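Local coordinates for cytoplasmic export protein 1 (PDB 3VWA) that takes part in nuclear tRNA export, and may collect tRNA from export receptors at the nuclear pore complex and deliver aminoacylated tRNA to the translation machinery, at residues Pro49-Glu52 / Ser53-Asn57; Leu247-Leu250 / His251-Pro255; Gln356-Phe359 / Leu360-Tyr364. All coordinates share one frame; numbering follows the deposited sequence.

Interaction 1 (Pro49-Glu52 / Ser53-Asn57); sequences PENE and SLILN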
ATOM      1  N   PRO A  49      18.119  40.835   1.594  1.00 49.87           N
ATOM      2  CA  PRO A  49      17.949  42.065   0.807  1.00 52.68           C
ATOM      3  C   PRO A  49      17.847  41.859  -0.728  1.00 52.56           C
ATOM      4  O   PRO A  49      17.027  42.499  -1.385  1.00 59.84           O
ATOM      5  CB  PRO A  49      19.199  42.874   1.182  1.00 49.78           C
ATOM      6  CG  PRO A  49      19.468  42.437   2.584  1.00 46.47           C
ATOM      7  CD  PRO A  49      19.219  40.960   2.566  1.00 44.75           C
ATOM      8  N   GLU A  50      18.659  40.971  -1.284  1.00 51.30           N
ATOM      9  CA  GLU A  50      18.642  40.713  -2.737  1.00 53.69           C
ATOM     10  C   GLU A  50      17.414  39.925  -3.270  1.00 49.85           C
ATOM     11  O   GLU A  50      16.929  40.188  -4.360  1.00 52.66           O
ATOM     12  CB  GLU A  50      19.937  40.006  -3.138  1.00 58.53           C
ATOM     13  CG  GLU A  50      20.655  39.370  -1.959  1.00 65.06           C
ATOM     14  CD  GLU A  50      21.278  38.033  -2.299  1.00 71.89           C
ATOM     15  OE1 GLU A  50      21.105  37.572  -3.454  1.00 66.70           O
ATOM     16  OE2 GLU A  50      21.932  37.444  -1.402  1.00 68.62           O
ATOM     17  N   ASN A  51      16.896  38.969  -2.516  1.00 40.80           N
ATOM     18  CA  ASN A  51      15.767  38.208  -3.041  1.00 41.88           C
ATOM     19  C   ASN A  51      14.414  38.688  -2.506  1.00 43.30           C
ATOM     20  O   ASN A  51      13.370  38.174  -2.891  1.00 37.89           O
ATOM     21  CB  ASN A  51      15.951  36.732  -2.769  1.00 37.81           C
ATOM     22  CG  ASN A  51      16.054  36.428  -1.308  1.00 40.27           C
ATOM     23  OD1 ASN A  51      15.256  36.926  -0.503  1.00 41.47           O
ATOM     24  ND2 ASN A  51      17.045  35.619  -0.934  1.00 39.47           N
ATOM     25  N   GLU A  52      14.448  39.701  -1.645  1.00 39.44           N
ATOM     26  CA  GLU A  52      13.270  40.137  -0.925  1.00 42.81           C
ATOM     27  C   GLU A  52      12.067  40.418  -1.838  1.00 40.05           C
ATOM     28  O   GLU A  52      10.964  40.025  -1.530  1.00 42.90           O
ATOM     29  CB  GLU A  52      13.607  41.367  -0.086  1.00 49.21           C
ATOM     30  CG  GLU A  52      13.267  41.215   1.396  1.00 43.91           C
ATOM     31  CD  GLU A  52      12.312  42.293   1.820  1.00 48.80           C
ATOM     32  OE1 GLU A  52      12.198  43.289   1.082  1.00 57.19           O
ATOM     33  OE2 GLU A  52      11.643  42.145   2.849  1.00 50.11           O
ATOM     34  N   SER A  53      12.277  41.061  -2.974  1.00 36.65           N
ATOM     35  CA  SER A  53      11.146  41.282  -3.893  1.00 38.61           C
ATOM     36  C   SER A  53      10.541  39.994  -4.508  1.00 36.77           C
ATOM     37  O   SER A  53       9.321  39.875  -4.725  1.00 34.41           O
ATOM     38  CB  SER A  53      11.570  42.208  -5.011  1.00 38.48           C
ATOM     39  OG  SER A  53      10.437  42.472  -5.800  1.00 40.07           O
ATOM     40  N   LEU A  54      11.419  39.048  -4.808  1.00 37.66           N
ATOM     41  CA  LEU A  54      11.033  37.734  -5.325  1.00 39.29           C
ATOM     42  C   LEU A  54      10.174  36.997  -4.267  1.00 34.59           C
ATOM     43  O   LEU A  54       9.062  36.539  -4.559  1.00 33.10           O
ATOM     44  CB  LEU A  54      12.325  36.962  -5.654  1.00 35.95           C
ATOM     45  CG  LEU A  54      12.902  37.047  -7.092  1.00 40.88           C
ATOM     46  CD1 LEU A  54      12.358  38.161  -7.981  1.00 47.59           C
ATOM     47  CD2 LEU A  54      14.408  37.040  -7.119  1.00 40.62           C
ATOM     48  N   ILE A  55      10.700  36.954  -3.039  1.00 31.36           N
ATOM     49  CA  ILE A  55      10.040  36.361  -1.881  1.00 35.94           C
ATOM     50  C   ILE A  55       8.664  36.961  -1.605  1.00 35.33           C
ATOM     51  O   ILE A  55       7.719  36.209  -1.381  1.00 38.28           O
ATOM     52  CB  ILE A  55      10.867  36.477  -0.590  1.00 35.21           C
ATOM     53  CG1 ILE A  55      12.264  35.870  -0.743  1.00 36.55           C
ATOM     54  CG2 ILE A  55      10.099  35.818   0.547  1.00 32.39           C
ATOM     55  CD1 ILE A  55      12.277  34.341  -0.869  1.00 35.39           C
ATOM     56  N   LEU A  56       8.564  38.290  -1.651  1.00 36.65           N
ATOM     57  CA  LEU A  56       7.289  39.040  -1.407  1.00 40.42           C
ATOM     58  C   LEU A  56       6.233  38.854  -2.510  1.00 36.30           C
ATOM     59  O   LEU A  56       5.044  38.731  -2.238  1.00 32.75           O
ATOM     60  CB  LEU A  56       7.582  40.552  -1.206  1.00 37.65           C
ATOM     61  CG  LEU A  56       7.872  41.147   0.200  1.00 38.65           C
ATOM     62  CD1 LEU A  56       7.896  40.126   1.352  1.00 34.30           C
ATOM     63  CD2 LEU A  56       9.120  42.034   0.181  1.00 33.25           C
ATOM     64  N   ASN A  57       6.675  38.834  -3.765  1.00 36.94           N
ATOM     65  CA  ASN A  57       5.743  38.541  -4.857  1.00 33.63           C
ATOM     66  C   ASN A  57       5.197  37.120  -4.692  1.00 35.52           C
ATOM     67  O   ASN A  57       3.967  36.913  -4.781  1.00 38.04           O
ATOM     68  CB  ASN A  57       6.408  38.760  -6.225  1.00 36.39           C
ATOM     69  CG  ASN A  57       5.441  38.568  -7.386  1.00 37.12           C
ATOM     70  OD1 ASN A  57       4.400  39.216  -7.457  1.00 35.60           O
ATOM     71  ND2 ASN A  57       5.778  37.661  -8.292  1.00 35.65           N
TER
HETATM   72  O   HOH W   1      14.432  40.371  -5.299  1.00 46.87           O
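The amide of Asn-51 crosses the side chain of Ile-55 at a slant, with the oxygen rather than the nitrogen doing the touching: OD1 lies 3.2 Å from Ile-55 CG1. Asn-51 CG sits between its own backbone N and carbonyl carbon (chi1 60°), which turns the amide back over the first turn, while Ile-55 directs CG1 back toward the start of the helix. The same CG1 is also 3.3 Å from Asn-51 O, the carbonyl that accepts the nearly linear bond from Ile-55 N (2.9 Å, N-H...O 173°). The amide's rotation is fixed from outside the pair, since OD1 accepts from Ser-48 N and ND2 donates to Lys-46 O; this also satisfies both polar ends of a buried group. These bonds tie the loop that follows strand 39-45 to the start of helix 52-64, which by its position after the strand probably corresponds to helix C in the N-terminal lobe of the kinase-like domain. On another side of the turn, Glu-52 and Leu-56 make a second slanting pair. A turn about the CB-CG bond of Glu-52 (chi2 -122°) brings the carboxylate against one methyl, with CD 3.6 Å and OE1 3.4 Å from Leu-56 CD2. OE2 forms a salt bridge with Arg-47, whose side chain also touches Leu-56; Leu-56 thus lies beside both members of the charged pair. Beneath them Leu-56 N donates to Glu-52 O at 3.0 Å. Water 1 gives a hydrogen to Glu-50 O at 2.7 Å and weakly accepts from Leu-54 N, while the Leu-54 side chain packs on Ser-169, Tyr-170 and Ile-173 of helix 160-174.

Interaction 2 (Leu247-Leu250 / His251-Pro255); sequences LREL and HIKDP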
ATOM      1  N   LEU A 247     -11.766   8.989 -12.627  1.00 27.48           N
ATOM      2  CA  LEU A 247     -11.531   9.000 -11.215  1.00 29.42           C
ATOM      3  C   LEU A 247     -11.869  10.351 -10.603  1.00 31.04           C
ATOM      4  O   LEU A 247     -12.611  10.420  -9.614  1.00 30.23           O
ATOM      5  CB  LEU A 247     -10.066   8.682 -10.949  1.00 31.65           C
ATOM      6  CG  LEU A 247      -9.722   7.924  -9.681  1.00 36.57           C
ATOM      7  CD1 LEU A 247     -10.617   6.708  -9.496  1.00 35.97           C
ATOM      8  CD2 LEU A 247      -8.244   7.495  -9.807  1.00 38.61           C
ATOM      9  N   ARG A 248     -11.327  11.409 -11.193  1.00 28.68           N
ATOM     10  CA  ARG A 248     -11.587  12.778 -10.773  1.00 35.34           C
ATOM     11  C   ARG A 248     -13.049  13.163 -10.745  1.00 32.75           C
ATOM     12  O   ARG A 248     -13.390  14.062 -10.025  1.00 36.24           O
ATOM     13  CB  ARG A 248     -10.983  13.752 -11.763  1.00 37.58           C
ATOM     14  CG  ARG A 248      -9.717  14.434 -11.336  1.00 45.57           C
ATOM     15  CD  ARG A 248      -9.132  14.985 -12.623  1.00 53.65           C
ATOM     16  NE  ARG A 248      -9.024  16.434 -12.640  1.00 60.21           N
ATOM     17  CZ  ARG A 248      -8.879  17.164 -13.746  1.00 69.94           C
ATOM     18  NH1 ARG A 248      -8.760  18.483 -13.649  1.00 70.77           N
ATOM     19  NH2 ARG A 248      -8.859  16.588 -14.947  1.00 69.02           N
ATOM     20  N   GLU A 249     -13.867  12.504 -11.560  1.00 31.81           N
ATOM     21  CA  GLU A 249     -15.283  12.797 -11.701  1.00 31.78           C
ATOM     22  C   GLU A 249     -16.103  11.816 -10.913  1.00 27.23           C
ATOM     23  O   GLU A 249     -17.332  11.828 -10.961  1.00 26.99           O
ATOM     24  CB  GLU A 249     -15.673  12.690 -13.176  1.00 32.65           C
ATOM     25  CG  GLU A 249     -15.383  13.965 -13.935  1.00 40.95           C
ATOM     26  CD  GLU A 249     -15.812  13.909 -15.390  1.00 44.10           C
ATOM     27  OE1 GLU A 249     -16.707  13.116 -15.764  1.00 49.27           O
ATOM     28  OE2 GLU A 249     -15.248  14.684 -16.165  1.00 51.46           O
ATOM     29  N   LEU A 250     -15.426  10.959 -10.171  1.00 26.21           N
ATOM     30  CA  LEU A 250     -16.113   9.898  -9.480  1.00 28.39           C
ATOM     31  C   LEU A 250     -17.316  10.412  -8.684  1.00 31.31           C
ATOM     32  O   LEU A 250     -18.365   9.813  -8.740  1.00 27.33           O
ATOM     33  CB  LEU A 250     -15.152   9.125  -8.569  1.00 27.33           C
ATOM     34  CG  LEU A 250     -15.644   7.818  -7.996  1.00 24.12           C
ATOM     35  CD1 LEU A 250     -15.911   6.719  -9.057  1.00 22.79           C
ATOM     36  CD2 LEU A 250     -14.661   7.309  -6.960  1.00 25.41           C
ATOM     37  N   HIS A 251     -17.158  11.517  -7.959  1.00 30.99           N
ATOM     38  CA  HIS A 251     -18.228  11.949  -7.084  1.00 36.25           C
ATOM     39  C   HIS A 251     -19.333  12.754  -7.703  1.00 35.29           C
ATOM     40  O   HIS A 251     -20.200  13.232  -7.017  1.00 41.15           O
ATOM     41  CB  HIS A 251     -17.626  12.613  -5.874  1.00 37.67           C
ATOM     42  CG  HIS A 251     -16.744  11.676  -5.109  1.00 38.40           C
ATOM     43  ND1 HIS A 251     -17.230  10.552  -4.530  1.00 39.23           N
ATOM     44  CD2 HIS A 251     -15.363  11.680  -4.877  1.00 41.98           C
ATOM     45  CE1 HIS A 251     -16.231   9.888  -3.927  1.00 42.13           C
ATOM     46  NE2 HIS A 251     -15.079  10.579  -4.139  1.00 40.82           N
ATOM     47  N   ILE A 252     -19.313  12.925  -9.010  1.00 30.11           N
ATOM     48  CA  ILE A 252     -20.460  13.468  -9.670  1.00 28.91           C
ATOM     49  C   ILE A 252     -21.253  12.397 -10.378  1.00 30.23           C
ATOM     50  O   ILE A 252     -22.288  12.681 -10.915  1.00 33.56           O
ATOM     51  CB  ILE A 252     -20.109  14.621 -10.633  1.00 31.42           C
ATOM     52  CG1 ILE A 252     -19.426  14.081 -11.897  1.00 26.51           C
ATOM     53  CG2 ILE A 252     -19.365  15.725  -9.866  1.00 25.33           C
ATOM     54  CD1 ILE A 252     -19.431  15.086 -13.055  1.00 29.47           C
ATOM     55  N   LYS A 253     -20.799  11.153 -10.331  1.00 28.65           N
ATOM     56  CA  LYS A 253     -21.513  10.094 -10.982  1.00 28.29           C
ATOM     57  C   LYS A 253     -22.528   9.509 -10.009  1.00 26.43           C
ATOM     58  O   LYS A 253     -22.318   9.467  -8.826  1.00 24.91           O
ATOM     59  CB  LYS A 253     -20.522   8.983 -11.451  1.00 25.13           C
ATOM     60  CG  LYS A 253     -19.614   9.434 -12.584  1.00 23.97           C
ATOM     61  CD  LYS A 253     -18.356   8.585 -12.676  1.00 25.83           C
ATOM     62  CE  LYS A 253     -17.376   9.073 -13.762  1.00 24.46           C
ATOM     63  NZ  LYS A 253     -18.120   9.126 -15.075  1.00 29.17           N
ATOM     64  N   ASP A 254     -23.586   8.961 -10.550  1.00 24.86           N
ATOM     65  CA  ASP A 254     -24.517   8.144  -9.776  1.00 27.09           C
ATOM     66  C   ASP A 254     -23.891   6.763  -9.388  1.00 26.64           C
ATOM     67  O   ASP A 254     -22.794   6.459  -9.856  1.00 28.04           O
ATOM     68  CB  ASP A 254     -25.803   8.017 -10.630  1.00 28.47           C
ATOM     69  CG  ASP A 254     -25.690   6.946 -11.713  1.00 34.67           C
ATOM     70  OD1 ASP A 254     -26.648   6.745 -12.469  1.00 35.72           O
ATOM     71  OD2 ASP A 254     -24.656   6.250 -11.783  1.00 38.18           O
ATOM     72  N   PRO A 255     -24.561   5.920  -8.522  1.00 27.53           N
ATOM     73  CA  PRO A 255     -23.823   4.710  -8.044  1.00 26.08           C
ATOM     74  C   PRO A 255     -23.461   3.661  -9.146  1.00 25.17           C
ATOM     75  O   PRO A 255     -22.428   2.967  -9.061  1.00 21.31           O
ATOM     76  CB  PRO A 255     -24.768   4.079  -6.998  1.00 25.33           C
ATOM     77  CG  PRO A 255     -25.691   5.217  -6.547  1.00 26.27           C
ATOM     78  CD  PRO A 255     -25.883   6.046  -7.835  1.00 26.05           C
TER
HETATM   79  O   HOH W   2     -15.343  13.644  -8.121  1.00 45.07           O
HETATM   80  O   HOH W   3     -15.859  10.151 -16.497  1.00 34.88           O
HETATM   81  O   HOH W   4     -19.159  11.664 -15.503  1.00 44.96           O
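Lys-253 folds back along Glu-249 and Leu-250, and each of its side-chain carbons has a neighbour there. CB starts 3.6 Å from Leu-250 O, the carbonyl that also accepts the backbone N-H of Lys-253. CG moves across to Glu-249 O at 3.7 Å, and CD continues beside that oxygen at 3.8 Å from Glu-249 O. CE, still near that oxygen, also reaches aliphatic carbon, 4.0 Å from Glu-249 CB. A last rotation about the CD-CE bond (chi4 -55°) turns the ammonium group out of line with the otherwise extended chain. NZ stops 4.3 Å from Glu-249 OE1, beyond salt-bridge range, and two waters span the interval: NZ donates to water 3 at 2.9 Å and to water 4 at 2.8 Å, and both waters donate to Glu-249 OE1.

The backbone beneath is a short 3-10 turn that follows helix 239-248 and leads to helix 255-271, where Asp-254 takes the N-cap position and its OD2 accepts from Gly-257 N. Ile-252 N donates to Glu-249 O at 3.0 Å, standing 49° out of the carbonyl plane, consistent with the tight i to i+3 spacing. At the other flank Leu-250 CD2 lies over one face of the His-251 ring, whose NE2 is hydrogen-bonded to Glu-291 of helix 283-303.

The opposite charges of Glu-249 and Lys-253 thus form a water-separated pair: some attraction probably persists, but direct hydrogen bonding is taken over by the two waters, while the methylenes lie against backbone carbonyl oxygens and the CB of Glu-249.

Interaction 3 (Gln356-Phe359 / Leu360-Tyr364); sequences QVRF and LLLIY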
ATOM      1  N   GLN A 356     -16.408 -17.560  -1.925  1.00 31.55           N
ATOM      2  CA  GLN A 356     -15.325 -17.082  -2.756  1.00 31.08           C
ATOM      3  C   GLN A 356     -14.586 -15.872  -2.138  1.00 29.01           C
ATOM      4  O   GLN A 356     -13.393 -15.651  -2.381  1.00 26.48           O
ATOM      5  CB  GLN A 356     -15.907 -16.768  -4.151  1.00 32.68           C
ATOM      6  CG  GLN A 356     -16.358 -18.036  -4.900  1.00 34.63           C
ATOM      7  CD  GLN A 356     -15.370 -19.218  -4.790  1.00 37.15           C
ATOM      8  OE1 GLN A 356     -14.156 -19.085  -5.044  1.00 44.28           O
ATOM      9  NE2 GLN A 356     -15.900 -20.395  -4.431  1.00 37.52           N
ATOM     10  N   VAL A 357     -15.320 -15.076  -1.367  1.00 25.58           N
ATOM     11  CA  VAL A 357     -14.735 -14.039  -0.576  1.00 27.35           C
ATOM     12  C   VAL A 357     -13.779 -14.638   0.473  1.00 28.43           C
ATOM     13  O   VAL A 357     -12.635 -14.219   0.598  1.00 27.11           O
ATOM     14  CB  VAL A 357     -15.810 -13.177   0.147  1.00 27.49           C
ATOM     15  CG1 VAL A 357     -15.172 -12.281   1.185  1.00 25.62           C
ATOM     16  CG2 VAL A 357     -16.578 -12.299  -0.858  1.00 31.71           C
ATOM     17  N   ARG A 358     -14.310 -15.564   1.252  1.00 29.57           N
ATOM     18  CA  ARG A 358     -13.587 -16.203   2.325  1.00 30.81           C
ATOM     19  C   ARG A 358     -12.316 -16.926   1.790  1.00 29.34           C
ATOM     20  O   ARG A 358     -11.261 -16.794   2.389  1.00 27.33           O
ATOM     21  CB  ARG A 358     -14.500 -17.178   3.075  1.00 27.24           C
ATOM     22  CG  ARG A 358     -13.763 -17.959   4.160  1.00 31.00           C
ATOM     23  CD  ARG A 358     -13.258 -17.050   5.279  1.00 30.17           C
ATOM     24  NE  ARG A 358     -14.364 -16.459   6.049  1.00 30.30           N
ATOM     25  CZ  ARG A 358     -15.055 -17.071   7.026  1.00 34.78           C
ATOM     26  NH1 ARG A 358     -16.017 -16.400   7.697  1.00 32.18           N
ATOM     27  NH2 ARG A 358     -14.766 -18.336   7.363  1.00 28.62           N
ATOM     28  N   PHE A 359     -12.393 -17.638   0.664  1.00 28.31           N
ATOM     29  CA  PHE A 359     -11.136 -18.180   0.077  1.00 29.69           C
ATOM     30  C   PHE A 359     -10.114 -17.026  -0.163  1.00 29.68           C
ATOM     31  O   PHE A 359      -8.895 -17.147   0.066  1.00 25.40           O
ATOM     32  CB  PHE A 359     -11.424 -18.855  -1.268  1.00 30.42           C
ATOM     33  CG  PHE A 359     -12.004 -20.262  -1.173  1.00 32.45           C
ATOM     34  CD1 PHE A 359     -11.273 -21.317  -0.596  1.00 32.37           C
ATOM     35  CD2 PHE A 359     -13.269 -20.549  -1.727  1.00 29.19           C
ATOM     36  CE1 PHE A 359     -11.808 -22.616  -0.561  1.00 30.45           C
ATOM     37  CE2 PHE A 359     -13.809 -21.834  -1.658  1.00 28.91           C
ATOM     38  CZ  PHE A 359     -13.069 -22.868  -1.090  1.00 29.48           C
ATOM     39  N   LEU A 360     -10.617 -15.887  -0.655  1.00 25.52           N
ATOM     40  CA  LEU A 360      -9.695 -14.799  -0.949  1.00 26.31           C
ATOM     41  C   LEU A 360      -9.015 -14.297   0.352  1.00 27.81           C
ATOM     42  O   LEU A 360      -7.786 -14.028   0.344  1.00 22.96           O
ATOM     43  CB  LEU A 360     -10.394 -13.660  -1.685  1.00 23.79           C
ATOM     44  CG  LEU A 360      -9.567 -12.413  -1.909  1.00 26.14           C
ATOM     45  CD1 LEU A 360      -8.244 -12.560  -2.722  1.00 21.75           C
ATOM     46  CD2 LEU A 360     -10.508 -11.399  -2.521  1.00 24.07           C
ATOM     47  N   LEU A 361      -9.817 -14.176   1.427  1.00 22.94           N
ATOM     48  CA  LEU A 361      -9.351 -13.658   2.697  1.00 26.38           C
ATOM     49  C   LEU A 361      -8.374 -14.639   3.352  1.00 26.03           C
ATOM     50  O   LEU A 361      -7.404 -14.244   4.001  1.00 27.22           O
ATOM     51  CB  LEU A 361     -10.542 -13.499   3.665  1.00 26.48           C
ATOM     52  CG  LEU A 361     -11.567 -12.402   3.390  1.00 27.25           C
ATOM     53  CD1 LEU A 361     -12.805 -12.574   4.271  1.00 24.28           C
ATOM     54  CD2 LEU A 361     -10.911 -11.041   3.600  1.00 23.41           C
ATOM     55  N   LEU A 362      -8.648 -15.931   3.197  1.00 26.42           N
ATOM     56  CA  LEU A 362      -7.760 -16.910   3.766  1.00 28.08           C
ATOM     57  C   LEU A 362      -6.372 -16.763   3.160  1.00 28.22           C
ATOM     58  O   LEU A 362      -5.410 -16.807   3.902  1.00 30.49           O
ATOM     59  CB  LEU A 362      -8.314 -18.346   3.627  1.00 24.12           C
ATOM     60  CG  LEU A 362      -9.553 -18.722   4.404  1.00 24.87           C
ATOM     61  CD1 LEU A 362      -9.978 -20.124   3.994  1.00 25.28           C
ATOM     62  CD2 LEU A 362      -9.432 -18.677   5.920  1.00 23.87           C
ATOM     63  N   ILE A 363      -6.297 -16.575   1.838  1.00 28.09           N
ATOM     64  CA  ILE A 363      -5.039 -16.259   1.128  1.00 30.58           C
ATOM     65  C   ILE A 363      -4.274 -15.059   1.658  1.00 30.76           C
ATOM     66  O   ILE A 363      -3.056 -15.111   1.675  1.00 28.74           O
ATOM     67  CB  ILE A 363      -5.238 -16.094  -0.407  1.00 29.58           C
ATOM     68  CG1 ILE A 363      -5.535 -17.449  -1.028  1.00 29.90           C
ATOM     69  CG2 ILE A 363      -4.017 -15.522  -1.095  1.00 29.20           C
ATOM     70  CD1 ILE A 363      -6.498 -17.418  -2.198  1.00 31.88           C
ATOM     71  N   TYR A 364      -4.969 -13.988   2.078  1.00 30.69           N
ATOM     72  CA  TYR A 364      -4.282 -12.793   2.531  1.00 28.36           C
ATOM     73  C   TYR A 364      -4.169 -12.661   4.077  1.00 27.93           C
ATOM     74  O   TYR A 364      -3.627 -11.678   4.519  1.00 31.28           O
ATOM     75  CB  TYR A 364      -4.921 -11.523   1.945  1.00 30.01           C
ATOM     76  CG  TYR A 364      -4.461 -11.197   0.517  1.00 31.57           C
ATOM     77  CD1 TYR A 364      -3.362 -10.361   0.266  1.00 27.09           C
ATOM     78  CD2 TYR A 364      -5.143 -11.729  -0.564  1.00 30.70           C
ATOM     79  CE1 TYR A 364      -2.927 -10.095  -1.046  1.00 27.18           C
ATOM     80  CE2 TYR A 364      -4.768 -11.444  -1.873  1.00 31.75           C
ATOM     81  CZ  TYR A 364      -3.663 -10.641  -2.116  1.00 31.63           C
ATOM     82  OH  TYR A 364      -3.333 -10.451  -3.441  1.00 31.28           O
TER
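Val-357 and Leu-361 lie side by side, one turn apart and pointing the same way, with Val-357 CG1 3.9 Å from Leu-361 CD1. The rotamers explain the match: CG1 of the valine is anti to its backbone N (chi1 168°) and leans along the helix toward the leucine, which holds CG beside its own N and reaches back with CD1. Arg-358 approaches Leu-362 at a slant, touching with CD alone, 4.2 Å from Leu-362 CG. Bends at chi2 (65°) and chi3 (67°) coil this arginine, and NH1 donates to Phe-350 O at the end of helix 342-351. Helix 355-368 belongs to the HEAT-repeat-like helical array that follows the kinase-like domain, and its faces are shared among neighbours: Leu-361 rests on helix 342-351, Leu-360 on helix 321-335, and Leu-362 on helices 374-387 and 394-407. Along the backbone, Leu-362 N donates to Arg-358 O at 2.9 Å, and the Leu-362 CG comes to 3.3 Å from that same Arg-358 O. Ile-363 reaches back likewise, its CD1 3.3 Å from Phe-359 O, while the Phe-359 side chain touches Thr-395 of helix 394-407.

In the fold
All three contacts are local, but they occupy different parts of the chain. Interaction 1 is partly buried in the kinase-like domain and joins the loop after a strand to a helix start. Interaction 2 is a surface turn between two helices, and interaction 3, again partly buried, lies wholly within one helix of the helical array. Interactions 1 and 3 fall on opposite sides of the chain's centre, their own centres about 59 Å apart, and no two of the three touch. Chemistry follows place: protein groups bind the asparagine amide and one carboxylate oxygen of Glu-52 in 49-57, waters link Glu-249 to Lys-253 in 247-255, and 356-364 combines helix hydrogen bonds with apolar side-chain contact.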